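Local coordinates for protein ATP-citrate lyase beta-subunit (Chlorobium limicola, PDB 6HXJ) that probably works with its partner subunit to cleave citrate with ATP and coenzyme A, giving oxaloacetate and acetyl-CoA, at residues Gly7-Leu12 / Ala206-Asp211; Asn181-Ser186 / Tyr212-Arg217; Met241-Arg246 / Ala296-Glu301; Gly259-Leu264 / Asp276-Arg281; Gly268-Phe273 / Met386-Ile391. All blocks are in the same frame, centred on the assembly; numbering follows the deposited sequence.

In the fold
The five contacts fall into two groups. Contacts 1 and 2 belong to the ATP-grasp portion and meet through the paired strands 184-195 and 200-210. Contacts 3, 4 and 5 belong to the citrate-binding portion, where contacts 4 and 5 use the two ends of helix 268-280 and touch through A277 and T389. Contacts 1, 4 and 5 are buried and apolar, made of alanine, valine, leucine, isoleucine and methionine groups, with a phenylalanine CB and the threonine methyl in contact 5. Contact 2 joins a buried aspartate to an exposed arginine in a salt bridge. Contact 3 is only partly buried: it begins with alkyl packing and ends with an arginine beside a tryptophan, the arginine side chain about 8 Å from a bound coenzyme A.

Contact 1: Gly7-Leu12 / Ala206-Asp211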
# COMPACT_ATOMS: atom_id res chain seq x y z
N GLY A 7 40.96 -21.68 -49.46
CA GLY A 7 39.53 -21.95 -49.60
C GLY A 7 38.67 -20.72 -49.44
O GLY A 7 38.03 -20.27 -50.40
N PRO A 8 38.71 -20.12 -48.24
CA PRO A 8 37.95 -18.88 -47.97
C PRO A 8 38.12 -17.81 -49.03
O PRO A 8 37.13 -17.25 -49.49
CB PRO A 8 38.56 -18.41 -46.65
CG PRO A 8 38.97 -19.64 -45.97
CD PRO A 8 39.42 -20.58 -47.03
N ALA A 9 39.37 -17.53 -49.40
CA ALA A 9 39.69 -16.55 -50.41
C ALA A 9 38.91 -16.87 -51.68
O ALA A 9 38.19 -16.01 -52.19
CB ALA A 9 41.18 -16.57 -50.68
N MET A 10 39.00 -18.12 -52.14
CA MET A 10 38.29 -18.59 -53.33
C MET A 10 36.80 -18.39 -53.20
O MET A 10 36.16 -17.95 -54.15
CB MET A 10 38.64 -20.04 -53.62
CG MET A 10 40.07 -20.20 -53.99
SD MET A 10 40.49 -21.65 -54.96
CE MET A 10 42.15 -21.94 -54.32
N LYS A 11 36.23 -18.66 -52.02
CA LYS A 11 34.81 -18.46 -51.78
C LYS A 11 34.40 -17.02 -52.08
O LYS A 11 33.38 -16.80 -52.73
CB LYS A 11 34.46 -18.87 -50.34
CG LYS A 11 33.06 -18.46 -49.91
CD LYS A 11 32.56 -19.24 -48.71
CE LYS A 11 31.65 -18.39 -47.85
NZ LYS A 11 30.65 -19.22 -47.12
N LEU A 12 35.22 -16.04 -51.64
CA LEU A 12 34.95 -14.61 -51.86
C LEU A 12 35.15 -14.25 -53.29
O LEU A 12 34.47 -13.38 -53.80
CB LEU A 12 35.84 -13.76 -50.99
CG LEU A 12 35.81 -14.14 -49.52
CD1 LEU A 12 36.30 -13.01 -48.67
CD2 LEU A 12 34.39 -14.54 -49.08
N ALA A 206 45.71 -17.81 -54.85
CA ALA A 206 45.00 -16.70 -54.22
C ALA A 206 45.53 -16.37 -52.83
O ALA A 206 45.28 -17.11 -51.87
CB ALA A 206 43.52 -17.02 -54.15
N VAL A 207 46.24 -15.22 -52.72
CA VAL A 207 46.78 -14.69 -51.46
C VAL A 207 45.91 -13.51 -50.98
O VAL A 207 46.06 -12.40 -51.49
CB VAL A 207 48.29 -14.30 -51.57
CG1 VAL A 207 48.87 -13.97 -50.20
CG2 VAL A 207 49.11 -15.40 -52.23
N MET A 208 45.01 -13.72 -50.02
CA MET A 208 44.12 -12.65 -49.57
C MET A 208 44.29 -12.27 -48.11
O MET A 208 44.20 -13.11 -47.22
CB MET A 208 42.67 -13.04 -49.83
CG MET A 208 41.72 -11.93 -49.76
SD MET A 208 40.16 -12.59 -50.33
CE MET A 208 39.12 -11.07 -50.32
N ASN A 209 44.45 -10.97 -47.85
CA ASN A 209 44.48 -10.41 -46.49
C ASN A 209 43.25 -9.55 -46.28
O ASN A 209 43.01 -8.63 -47.07
CB ASN A 209 45.74 -9.60 -46.23
CG ASN A 209 46.99 -10.40 -46.41
OD1 ASN A 209 47.40 -11.16 -45.53
ND2 ASN A 209 47.59 -10.31 -47.59
N VAL A 210 42.43 -9.86 -45.26
CA VAL A 210 41.23 -9.05 -44.98
C VAL A 210 41.36 -8.36 -43.64
O VAL A 210 42.08 -8.81 -42.76
CB VAL A 210 39.87 -9.78 -45.17
CG1 VAL A 210 39.63 -10.13 -46.64
CG2 VAL A 210 39.73 -11.01 -44.28
N ASP A 211 40.67 -7.24 -43.48
CA ASP A 211 40.70 -6.51 -42.20
C ASP A 211 39.68 -7.20 -41.23
O ASP A 211 38.48 -6.92 -41.28
CB ASP A 211 40.43 -5.02 -42.45
CG ASP A 211 40.16 -4.17 -41.20
OD1 ASP A 211 40.59 -4.58 -40.08
OD2 ASP A 211 39.56 -3.09 -41.35
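A9 and L12 of helix 6-15 rest on A206 and M208 of strand 200-210, where the helix lies across one face of the antiparallel sheet in the ATP-grasp portion of the chain. The two short axes approach to 8.1 Å and cross at 86°, so the helix runs almost squarely over the strand, and the contact is made of apolar carbon and sulfur. A9 sits at the crossing point. Its methyl CB is 3.9 Å from CB of M208 and 4.2 Å from CB of A206, two strand residues that both turn their side chains to the helix while V207 between them turns to the other face of the sheet. A9, like A206, interposes only a methyl, so CA of A9 comes within 6.0 Å of CA of M208. M208 then continues along the helix: with CG anti to its own backbone N (chi1 -165°) and the chain extended beyond, SD passes alongside A9, 4.1 Å from its CB. The terminal CE ends 3.8 Å from CD1 of L12, one turn further on, and the leucine and methionine side chains cross at about a right angle. Around this crossing, M208 also packs on I4 of strand 3-4 and I187 of strand 184-195, the strands flanking its own in the sheet, while M10 leads off the helix to Y23 of strand 23-25 and L12 touches E182.

Contact 2: Asn181-Ser186 / Tyr212-Arg217; sequences NEDAQS and YDARFR
R217 grips the carboxylate of D183 chiefly through one nitrogen. NH2 donates to OD1 at 3.1 Å and to OD2 at 3.2 Å, using the syn lone pair of each oxygen, both oxygens close to the guanidinium plane. The two flat groups are only 18° apart, so the acid meets the guanidinium edge nearly coplanar. NE adds a weak bond to OD2 at 3.4 Å. The arginine chain bends at chi2 and chi3 (-148° and -86°) to bring this edge round to the aspartate. The strongest polar partner of R217 is an acidic side chain on the chain of another protein, which forms a salt bridge with NH1, so one guanidinium ties D183 to that neighbour. Beneath, CB of A214 lies 3.5 Å from CG of D183, one 3-10 turn before R217, whose N bonds to A214 O. An alanine in place of D183 would remove both acceptor oxygens and is likely to leave this edge of R217 without its mate, the guanidinium then relying on the acid of the other chain, and to cost A214 CB its contact with CG. The backbone of D183 pairs with D211, and beyond it Q185 and S186 both face N209 in a classic beta bulge. This is the end of an antiparallel strand pair: strand 184-195 enters through the bulge, strand 200-210 leaves into a 3-10 segment, and an ion pair bridges the two.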
# COMPACT_ATOMS: atom_id res chain seq x y z
N ASN A 181 34.29 -4.29 -51.23
CA ASN A 181 33.22 -4.92 -50.47
C ASN A 181 33.63 -5.93 -49.39
O ASN A 181 32.85 -6.20 -48.48
CB ASN A 181 32.25 -5.54 -51.43
CG ASN A 181 31.38 -4.47 -52.06
OD1 ASN A 181 30.37 -4.04 -51.49
ND2 ASN A 181 31.78 -3.95 -53.22
N GLU A 182 34.83 -6.50 -49.49
CA GLU A 182 35.23 -7.47 -48.48
C GLU A 182 36.18 -6.91 -47.42
O GLU A 182 36.76 -7.68 -46.66
CB GLU A 182 35.83 -8.76 -49.11
CG GLU A 182 34.86 -9.63 -49.89
CD GLU A 182 33.59 -10.08 -49.19
OE1 GLU A 182 33.64 -10.48 -48.00
OE2 GLU A 182 32.53 -10.07 -49.86
N ASP A 183 36.35 -5.59 -47.34
CA ASP A 183 37.28 -5.00 -46.37
C ASP A 183 38.71 -5.60 -46.47
O ASP A 183 39.34 -5.84 -45.45
CB ASP A 183 36.71 -5.09 -44.92
CG ASP A 183 35.87 -3.89 -44.48
OD1 ASP A 183 36.47 -2.80 -44.20
OD2 ASP A 183 34.63 -4.06 -44.35
N ALA A 184 39.20 -5.86 -47.68
CA ALA A 184 40.52 -6.46 -47.85
C ALA A 184 41.61 -5.46 -47.59
O ALA A 184 41.39 -4.27 -47.76
CB ALA A 184 40.68 -7.05 -49.24
N GLN A 185 42.79 -5.93 -47.21
CA GLN A 185 44.00 -5.13 -47.06
C GLN A 185 44.79 -5.32 -48.35
O GLN A 185 45.41 -4.39 -48.87
CB GLN A 185 44.79 -5.60 -45.84
CG GLN A 185 44.05 -5.25 -44.55
CD GLN A 185 44.52 -6.00 -43.31
OE1 GLN A 185 45.09 -7.10 -43.37
NE2 GLN A 185 44.22 -5.44 -42.16
N SER A 186 44.70 -6.52 -48.93
CA SER A 186 45.38 -6.91 -50.15
C SER A 186 44.87 -8.26 -50.68
O SER A 186 44.45 -9.12 -49.90
CB SER A 186 46.90 -6.97 -49.96
OG SER A 186 47.27 -7.93 -48.99
N TYR A 212 40.18 -8.14 -40.38
CA TYR A 212 39.33 -8.96 -39.50
C TYR A 212 38.54 -8.18 -38.46
O TYR A 212 37.52 -8.70 -38.03
CB TYR A 212 40.08 -10.12 -38.84
CG TYR A 212 39.21 -11.33 -38.59
CD1 TYR A 212 38.62 -12.03 -39.65
CD2 TYR A 212 38.95 -11.78 -37.30
CE1 TYR A 212 37.79 -13.12 -39.42
CE2 TYR A 212 38.13 -12.88 -37.06
CZ TYR A 212 37.56 -13.55 -38.13
OH TYR A 212 36.74 -14.64 -37.89
N ASP A 213 38.92 -6.94 -38.11
CA ASP A 213 38.17 -6.08 -37.18
C ASP A 213 36.78 -5.75 -37.72
O ASP A 213 35.87 -5.43 -36.96
CB ASP A 213 38.93 -4.76 -36.98
CG ASP A 213 40.27 -4.89 -36.28
OD1 ASP A 213 40.31 -5.47 -35.16
OD2 ASP A 213 41.27 -4.33 -36.80
N ALA A 214 36.63 -5.86 -39.05
CA ALA A 214 35.44 -5.55 -39.81
C ALA A 214 34.44 -6.66 -39.83
O ALA A 214 33.37 -6.46 -40.38
CB ALA A 214 35.84 -5.23 -41.23
N ARG A 215 34.78 -7.79 -39.22
CA ARG A 215 33.93 -9.02 -39.24
C ARG A 215 32.46 -8.76 -38.90
O ARG A 215 31.62 -9.48 -39.43
CB ARG A 215 34.49 -10.08 -38.30
CG ARG A 215 33.93 -11.47 -38.54
CD ARG A 215 33.70 -12.27 -37.27
NE ARG A 215 32.84 -13.43 -37.45
CZ ARG A 215 31.56 -13.48 -37.10
NH1 ARG A 215 30.71 -14.21 -37.79
NH2 ARG A 215 31.13 -12.78 -36.06
N PHE A 216 32.16 -7.79 -38.05
CA PHE A 216 30.78 -7.55 -37.61
C PHE A 216 29.91 -7.08 -38.80
O PHE A 216 28.68 -7.09 -38.71
CB PHE A 216 30.74 -6.52 -36.46
CG PHE A 216 31.24 -5.15 -36.85
CD1 PHE A 216 32.60 -4.85 -36.80
CD2 PHE A 216 30.37 -4.19 -37.35
CE1 PHE A 216 33.07 -3.62 -37.25
CE2 PHE A 216 30.85 -2.96 -37.80
CZ PHE A 216 32.20 -2.68 -37.75
N ARG A 217 30.54 -6.60 -39.86
CA ARG A 217 29.82 -6.14 -41.03
C ARG A 217 29.58 -7.31 -41.97
O ARG A 217 28.75 -7.21 -42.86
CB ARG A 217 30.64 -5.08 -41.78
CG ARG A 217 30.85 -3.81 -41.03
CD ARG A 217 30.93 -2.67 -42.00
NE ARG A 217 32.28 -2.48 -42.53
CZ ARG A 217 32.88 -1.30 -42.61
NH1 ARG A 217 32.27 -0.21 -42.19
NH2 ARG A 217 34.10 -1.20 -43.13

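Contact 3: Met241-Arg246 / Ala296-Glu301; sequences MEIDSR and ADWAVE
I243 and A299 form the tight side of a pair of nearly antiparallel helices, 235-246 and 297-309, in a domain whose parallel strands run in the flavodoxin-like order. The short axes make an angle of 167° and come within 10.6 Å. CG2 of I243 points into the other helix and reaches CB of A299 at 3.5 Å and CZ3 of W298 at 3.8 Å. The small alanine lets the isoleucine methyl come close to helix 297-309, and CB of A299 lies over the rim of one face of the W298 ring. Behind this pair I243 also packs on V251, and I247 touches both W298 and A299.

The opposite character appears one turn on, at R246. This residue is exposed, its side chain is about 8 Å from a bound coenzyme A, and it bends at chi3 to bring one guanidinium nitrogen up to W298. The guanidinium and the indole are steeply inclined, with planes 71° apart, so they do not stack flat. W298 reaches both partners because its CG lies between the backbone N and carbonyl carbon (chi1 62°), which sends the ring out across its own helix toward helix 235-246, while NE1 bonds to the backbone of another protein's chain. An alanine here would lose the ring and would probably leave R246 without its apolar neighbour and open a gap beside I243. On this exposed side the closest approach is that of NH1 of R246, 3.3 Å from CH2 of W298.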
# COMPACT_ATOMS: atom_id res chain seq x y z
N MET A 241 44.43 -16.53 -25.84
CA MET A 241 43.62 -15.92 -26.91
C MET A 241 42.12 -16.05 -26.60
O MET A 241 41.33 -15.17 -26.96
CB MET A 241 43.89 -16.58 -28.28
CG MET A 241 45.27 -16.40 -28.81
SD MET A 241 45.38 -17.05 -30.51
CE MET A 241 44.39 -15.75 -31.49
N GLU A 242 41.73 -17.15 -25.95
CA GLU A 242 40.35 -17.43 -25.53
C GLU A 242 39.98 -16.42 -24.43
O GLU A 242 38.91 -15.78 -24.49
CB GLU A 242 40.28 -18.91 -25.03
CG GLU A 242 38.99 -19.33 -24.33
CD GLU A 242 39.11 -20.29 -23.16
OE1 GLU A 242 38.36 -20.12 -22.18
OE2 GLU A 242 39.95 -21.22 -23.22
N ILE A 243 40.89 -16.28 -23.45
CA ILE A 243 40.75 -15.36 -22.33
C ILE A 243 40.55 -13.93 -22.85
O ILE A 243 39.63 -13.26 -22.40
CB ILE A 243 41.90 -15.49 -21.29
CG1 ILE A 243 41.79 -16.82 -20.53
CG2 ILE A 243 41.84 -14.32 -20.28
CD1 ILE A 243 43.04 -17.31 -19.93
N ASP A 244 41.37 -13.50 -23.83
CA ASP A 244 41.33 -12.17 -24.44
C ASP A 244 40.00 -11.89 -25.13
O ASP A 244 39.43 -10.83 -24.90
CB ASP A 244 42.52 -11.96 -25.40
CG ASP A 244 42.85 -10.53 -25.83
OD1 ASP A 244 42.02 -9.62 -25.57
OD2 ASP A 244 43.91 -10.33 -26.45
N SER A 245 39.50 -12.83 -25.97
CA SER A 245 38.24 -12.66 -26.69
C SER A 245 37.04 -12.40 -25.76
O SER A 245 36.20 -11.55 -26.05
CB SER A 245 37.98 -13.87 -27.58
OG SER A 245 37.81 -15.05 -26.82
N ARG A 246 37.01 -13.11 -24.62
CA ARG A 246 35.97 -13.01 -23.60
C ARG A 246 36.05 -11.70 -22.83
O ARG A 246 35.01 -11.22 -22.38
CB ARG A 246 36.04 -14.22 -22.64
CG ARG A 246 35.62 -15.55 -23.29
CD ARG A 246 36.09 -16.78 -22.53
NE ARG A 246 35.14 -17.21 -21.49
CZ ARG A 246 35.34 -17.06 -20.18
NH1 ARG A 246 36.46 -16.50 -19.72
NH2 ARG A 246 34.43 -17.48 -19.31
N ALA A 296 40.92 -7.74 -16.56
CA ALA A 296 40.42 -8.32 -15.31
C ALA A 296 41.55 -9.05 -14.58
O ALA A 296 42.41 -9.65 -15.24
CB ALA A 296 39.29 -9.26 -15.59
N ASP A 297 41.57 -8.97 -13.25
CA ASP A 297 42.67 -9.59 -12.47
C ASP A 297 42.81 -11.07 -12.84
O ASP A 297 43.94 -11.49 -13.11
CB ASP A 297 42.48 -9.43 -10.97
CG ASP A 297 41.02 -9.50 -10.57
OD1 ASP A 297 40.19 -9.60 -11.47
OD2 ASP A 297 40.75 -9.44 -9.37
N TRP A 298 41.71 -11.81 -12.83
CA TRP A 298 41.82 -13.25 -13.14
C TRP A 298 42.57 -13.52 -14.46
O TRP A 298 43.38 -14.43 -14.51
CB TRP A 298 40.45 -13.91 -13.10
CG TRP A 298 39.48 -13.39 -14.10
CD1 TRP A 298 38.56 -12.39 -13.92
CD2 TRP A 298 39.29 -13.88 -15.43
NE1 TRP A 298 37.80 -12.24 -15.05
CE2 TRP A 298 38.22 -13.15 -16.00
CE3 TRP A 298 39.92 -14.87 -16.20
CZ2 TRP A 298 37.76 -13.38 -17.30
CZ3 TRP A 298 39.45 -15.12 -17.49
CH2 TRP A 298 38.39 -14.37 -18.03
N ALA A 299 42.30 -12.72 -15.51
CA ALA A 299 42.97 -12.86 -16.80
C ALA A 299 44.49 -12.59 -16.67
O ALA A 299 45.31 -13.24 -17.30
CB ALA A 299 42.34 -11.91 -17.81
N VAL A 300 44.82 -11.60 -15.82
CA VAL A 300 46.19 -11.20 -15.53
C VAL A 300 46.84 -12.33 -14.73
O VAL A 300 47.98 -12.67 -15.02
CB VAL A 300 46.26 -9.85 -14.77
CG1 VAL A 300 47.70 -9.47 -14.46
CG2 VAL A 300 45.59 -8.73 -15.56
N GLU A 301 46.10 -12.94 -13.77
CA GLU A 301 46.55 -14.07 -12.95
C GLU A 301 46.81 -15.27 -13.87
O GLU A 301 47.83 -15.96 -13.71
CB GLU A 301 45.49 -14.39 -11.87
CG GLU A 301 45.91 -15.41 -10.83
CD GLU A 301 44.91 -15.62 -9.70
OE1 GLU A 301 45.16 -16.53 -8.88
OE2 GLU A 301 43.92 -14.86 -9.61

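Contact 4: Gly259-Leu264 / Asp276-Arg281; sequences GEIALL and DAVVAR
I261 and L263, alternate residues of strand 261-266, both turn toward V278 on the helix that follows, so this packs the first strand of the beta-alpha-beta unit formed by 261-266, 268-280 and 287-292 against its helix. The segment enters through G259 and E260, whose backbone N is held by T284 OG1. I261 is the first to touch. It and V278 reach toward each other tip to tip: CD1 meets CG1 of V278 at 3.8 Å, while its other branch, CG2, lies 4.1 Å from CG2 of the valine. A262 faces the opposite side of the sheet, toward I307 of helix 297-309, as the strand alternation requires. L263 returns to the V278 side and slides past it in the opposite direction. The valine therefore spans two strand residues with its two methyls. I317 on the adjacent strand 315-318 touches both I261 and L263, and V392 of helix 391-397 also packs on V278; both add to the buried apolar layer. With CG1 anti to the backbone N (chi1 171°), the fork of V278 is turned so that CG1 meets I261 and CG2 lies 4.2 Å from CD2 of L263.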
# COMPACT_ATOMS: atom_id res chain seq x y z
N GLY A 259 65.10 -19.23 -24.11
CA GLY A 259 65.10 -17.92 -23.46
C GLY A 259 65.10 -17.96 -21.96
O GLY A 259 64.26 -18.61 -21.34
N GLU A 260 66.06 -17.25 -21.36
CA GLU A 260 66.25 -17.16 -19.91
C GLU A 260 65.43 -16.02 -19.27
O GLU A 260 65.18 -16.06 -18.07
CB GLU A 260 67.75 -17.02 -19.55
CG GLU A 260 68.73 -17.79 -20.43
CD GLU A 260 68.55 -19.29 -20.53
OE1 GLU A 260 68.23 -19.78 -21.64
OE2 GLU A 260 68.71 -19.98 -19.50
N ILE A 261 65.06 -14.99 -20.06
CA ILE A 261 64.35 -13.84 -19.50
C ILE A 261 62.86 -13.82 -19.92
O ILE A 261 62.53 -13.60 -21.09
CB ILE A 261 65.08 -12.49 -19.78
CG1 ILE A 261 66.54 -12.53 -19.34
CG2 ILE A 261 64.38 -11.33 -19.10
CD1 ILE A 261 67.53 -12.51 -20.46
N ALA A 262 61.97 -13.96 -18.93
CA ALA A 262 60.52 -13.95 -19.13
C ALA A 262 59.85 -12.59 -18.91
O ALA A 262 59.99 -11.98 -17.85
CB ALA A 262 59.86 -15.03 -18.27
N LEU A 263 59.13 -12.13 -19.91
CA LEU A 263 58.46 -10.84 -19.84
C LEU A 263 56.99 -10.97 -19.42
O LEU A 263 56.28 -11.81 -19.97
CB LEU A 263 58.55 -10.08 -21.19
CG LEU A 263 59.90 -9.98 -21.89
CD1 LEU A 263 59.72 -9.47 -23.32
CD2 LEU A 263 60.87 -9.12 -21.09
N LEU A 264 56.56 -10.13 -18.47
CA LEU A 264 55.19 -9.98 -17.99
C LEU A 264 54.95 -8.46 -17.95
O LEU A 264 54.83 -7.82 -16.90
CB LEU A 264 55.00 -10.65 -16.60
CG LEU A 264 53.63 -10.51 -15.87
CD1 LEU A 264 52.44 -10.88 -16.74
CD2 LEU A 264 53.61 -11.28 -14.57
N ASP A 276 63.22 -5.52 -26.91
CA ASP A 276 64.34 -4.89 -27.62
C ASP A 276 65.51 -4.74 -26.67
O ASP A 276 66.64 -5.05 -27.05
CB ASP A 276 63.94 -3.49 -28.13
CG ASP A 276 63.09 -3.38 -29.39
OD1 ASP A 276 62.33 -4.34 -29.68
OD2 ASP A 276 63.13 -2.31 -30.06
N ALA A 277 65.23 -4.29 -25.41
CA ALA A 277 66.20 -4.07 -24.34
C ALA A 277 66.92 -5.37 -24.00
O ALA A 277 68.15 -5.35 -23.91
CB ALA A 277 65.51 -3.51 -23.10
N VAL A 278 66.18 -6.49 -23.90
CA VAL A 278 66.74 -7.81 -23.62
C VAL A 278 67.72 -8.25 -24.72
O VAL A 278 68.86 -8.62 -24.41
CB VAL A 278 65.65 -8.87 -23.35
CG1 VAL A 278 66.25 -10.28 -23.27
CG2 VAL A 278 64.89 -8.56 -22.07
N VAL A 279 67.26 -8.19 -25.99
CA VAL A 279 68.05 -8.57 -27.17
C VAL A 279 69.33 -7.72 -27.25
O VAL A 279 70.43 -8.27 -27.38
CB VAL A 279 67.22 -8.49 -28.48
CG1 VAL A 279 68.07 -8.81 -29.71
CG2 VAL A 279 66.01 -9.41 -28.42
N ALA A 280 69.17 -6.38 -27.14
CA ALA A 280 70.25 -5.39 -27.18
C ALA A 280 71.29 -5.63 -26.07
O ALA A 280 72.49 -5.51 -26.33
CB ALA A 280 69.68 -3.97 -27.08
N ARG A 281 70.83 -6.03 -24.86
CA ARG A 281 71.68 -6.32 -23.71
C ARG A 281 72.31 -7.73 -23.75
O ARG A 281 72.95 -8.15 -22.79
CB ARG A 281 70.93 -6.05 -22.39
CG ARG A 281 70.59 -4.56 -22.11
CD ARG A 281 71.79 -3.65 -21.87
NE ARG A 281 72.18 -2.91 -23.07
CZ ARG A 281 71.90 -1.63 -23.30
NH1 ARG A 281 71.21 -0.92 -22.41
NH2 ARG A 281 72.32 -1.04 -24.41

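Contact 5: Gly268-Phe273 / Met386-Ile391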
# COMPACT_ATOMS: atom_id res chain seq x y z
N GLY A 268 51.36 -2.97 -25.25
CA GLY A 268 52.06 -3.43 -26.44
C GLY A 268 53.34 -2.66 -26.76
O GLY A 268 54.37 -3.28 -27.05
N GLY A 269 53.27 -1.32 -26.66
CA GLY A 269 54.40 -0.43 -26.87
C GLY A 269 55.53 -0.66 -25.90
O GLY A 269 56.69 -0.81 -26.31
N ALA A 270 55.22 -0.72 -24.59
CA ALA A 270 56.22 -0.95 -23.56
C ALA A 270 56.79 -2.35 -23.65
O ALA A 270 58.00 -2.49 -23.51
CB ALA A 270 55.66 -0.70 -22.18
N SER A 271 55.95 -3.39 -23.94
CA SER A 271 56.38 -4.79 -24.11
C SER A 271 57.46 -4.94 -25.18
O SER A 271 58.47 -5.64 -24.96
CB SER A 271 55.19 -5.67 -24.44
OG SER A 271 54.29 -5.69 -23.35
N VAL A 272 57.26 -4.25 -26.32
CA VAL A 272 58.20 -4.24 -27.45
C VAL A 272 59.55 -3.60 -27.05
O VAL A 272 60.61 -4.16 -27.35
CB VAL A 272 57.55 -3.60 -28.69
CG1 VAL A 272 58.56 -3.32 -29.78
CG2 VAL A 272 56.46 -4.52 -29.22
N PHE A 273 59.51 -2.48 -26.31
CA PHE A 273 60.73 -1.84 -25.83
C PHE A 273 61.49 -2.70 -24.81
O PHE A 273 62.72 -2.70 -24.85
CB PHE A 273 60.48 -0.44 -25.30
CG PHE A 273 60.39 0.58 -26.43
CD1 PHE A 273 61.52 0.91 -27.18
CD2 PHE A 273 59.17 1.19 -26.75
CE1 PHE A 273 61.43 1.83 -28.23
CE2 PHE A 273 59.08 2.11 -27.79
CZ PHE A 273 60.22 2.43 -28.53
N MET A 386 63.18 4.89 -11.63
CA MET A 386 63.98 3.89 -12.32
C MET A 386 63.56 3.97 -13.81
O MET A 386 62.40 3.67 -14.10
CB MET A 386 63.68 2.51 -11.73
CG MET A 386 64.11 1.31 -12.60
SD MET A 386 65.91 1.18 -12.90
CE MET A 386 66.49 0.72 -11.24
N PRO A 387 64.46 4.38 -14.76
CA PRO A 387 64.06 4.44 -16.18
C PRO A 387 63.45 3.08 -16.55
O PRO A 387 63.88 2.05 -16.03
CB PRO A 387 65.35 4.87 -16.89
CG PRO A 387 66.11 5.58 -15.86
CD PRO A 387 65.86 4.81 -14.60
N MET A 388 62.39 3.10 -17.38
CA MET A 388 61.56 1.95 -17.79
C MET A 388 62.26 0.61 -18.05
O MET A 388 62.02 -0.36 -17.31
CB MET A 388 60.75 2.29 -19.05
CG MET A 388 59.53 1.42 -19.20
SD MET A 388 58.53 1.71 -20.67
CE MET A 388 59.48 0.91 -21.93
N THR A 389 63.12 0.55 -19.10
CA THR A 389 63.83 -0.66 -19.54
C THR A 389 65.17 -0.83 -18.81
O THR A 389 65.94 -1.72 -19.20
CB THR A 389 64.01 -0.66 -21.07
OG1 THR A 389 64.57 0.59 -21.46
CG2 THR A 389 62.70 -0.89 -21.82
N ASP A 390 65.45 -0.03 -17.76
CA ASP A 390 66.73 -0.15 -17.05
C ASP A 390 66.73 -1.27 -16.02
O ASP A 390 67.80 -1.61 -15.51
CB ASP A 390 67.23 1.17 -16.47
CG ASP A 390 67.85 2.09 -17.51
OD1 ASP A 390 67.76 1.77 -18.73
OD2 ASP A 390 68.44 3.12 -17.12
N ILE A 391 65.58 -1.93 -15.79
CA ILE A 391 65.52 -3.11 -14.93
C ILE A 391 66.11 -4.32 -15.67
O ILE A 391 66.61 -5.23 -15.02
CB ILE A 391 64.12 -3.41 -14.32
CG1 ILE A 391 63.00 -3.44 -15.40
CG2 ILE A 391 63.81 -2.43 -13.19
CD1 ILE A 391 61.69 -4.12 -14.96
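M388 lays its thioether against A270 and F273, joining the first two turns of helix 268-280 to the loop that precedes helix 391-397, in the flavodoxin-like citrate-binding portion. SD lies 4.0 Å from CB of A270, and CE ends 3.8 Å from CB of F273, one turn further along the helix. The methionine is extended to SD, with CG anti to the backbone N (chi1 -158°), and then bends at chi3 (77°), which swings the methyl along the helix surface. T389 supplies the second touch: its CG2 sits 4.2 Å from CB of F273 and close to the carbonyl of the same residue. F273 thus offers its CB and its carbonyl to the loop, while its ring leads away and meets an aromatic side chain on the chain of another protein, the planes inclined at about 60°.

The next shell packs against both pieces. T389 packs on Y274 and A277 as well, extending the contact up the helix, and M388 rests on R356 of strand 352-356, whose NE also bonds M386 O. On the far side of the helix, S271 OG bonds to T265 OG1 and to G267 O, fastening the helix start to the end of strand 261-266. A270 itself lies about 7 Å from a bound citrate, measured from its side chain, so the packed turn stands close to the ligand. At the other end of the contact, CG2 of T389 comes to 3.5 Å from the backbone O of F273.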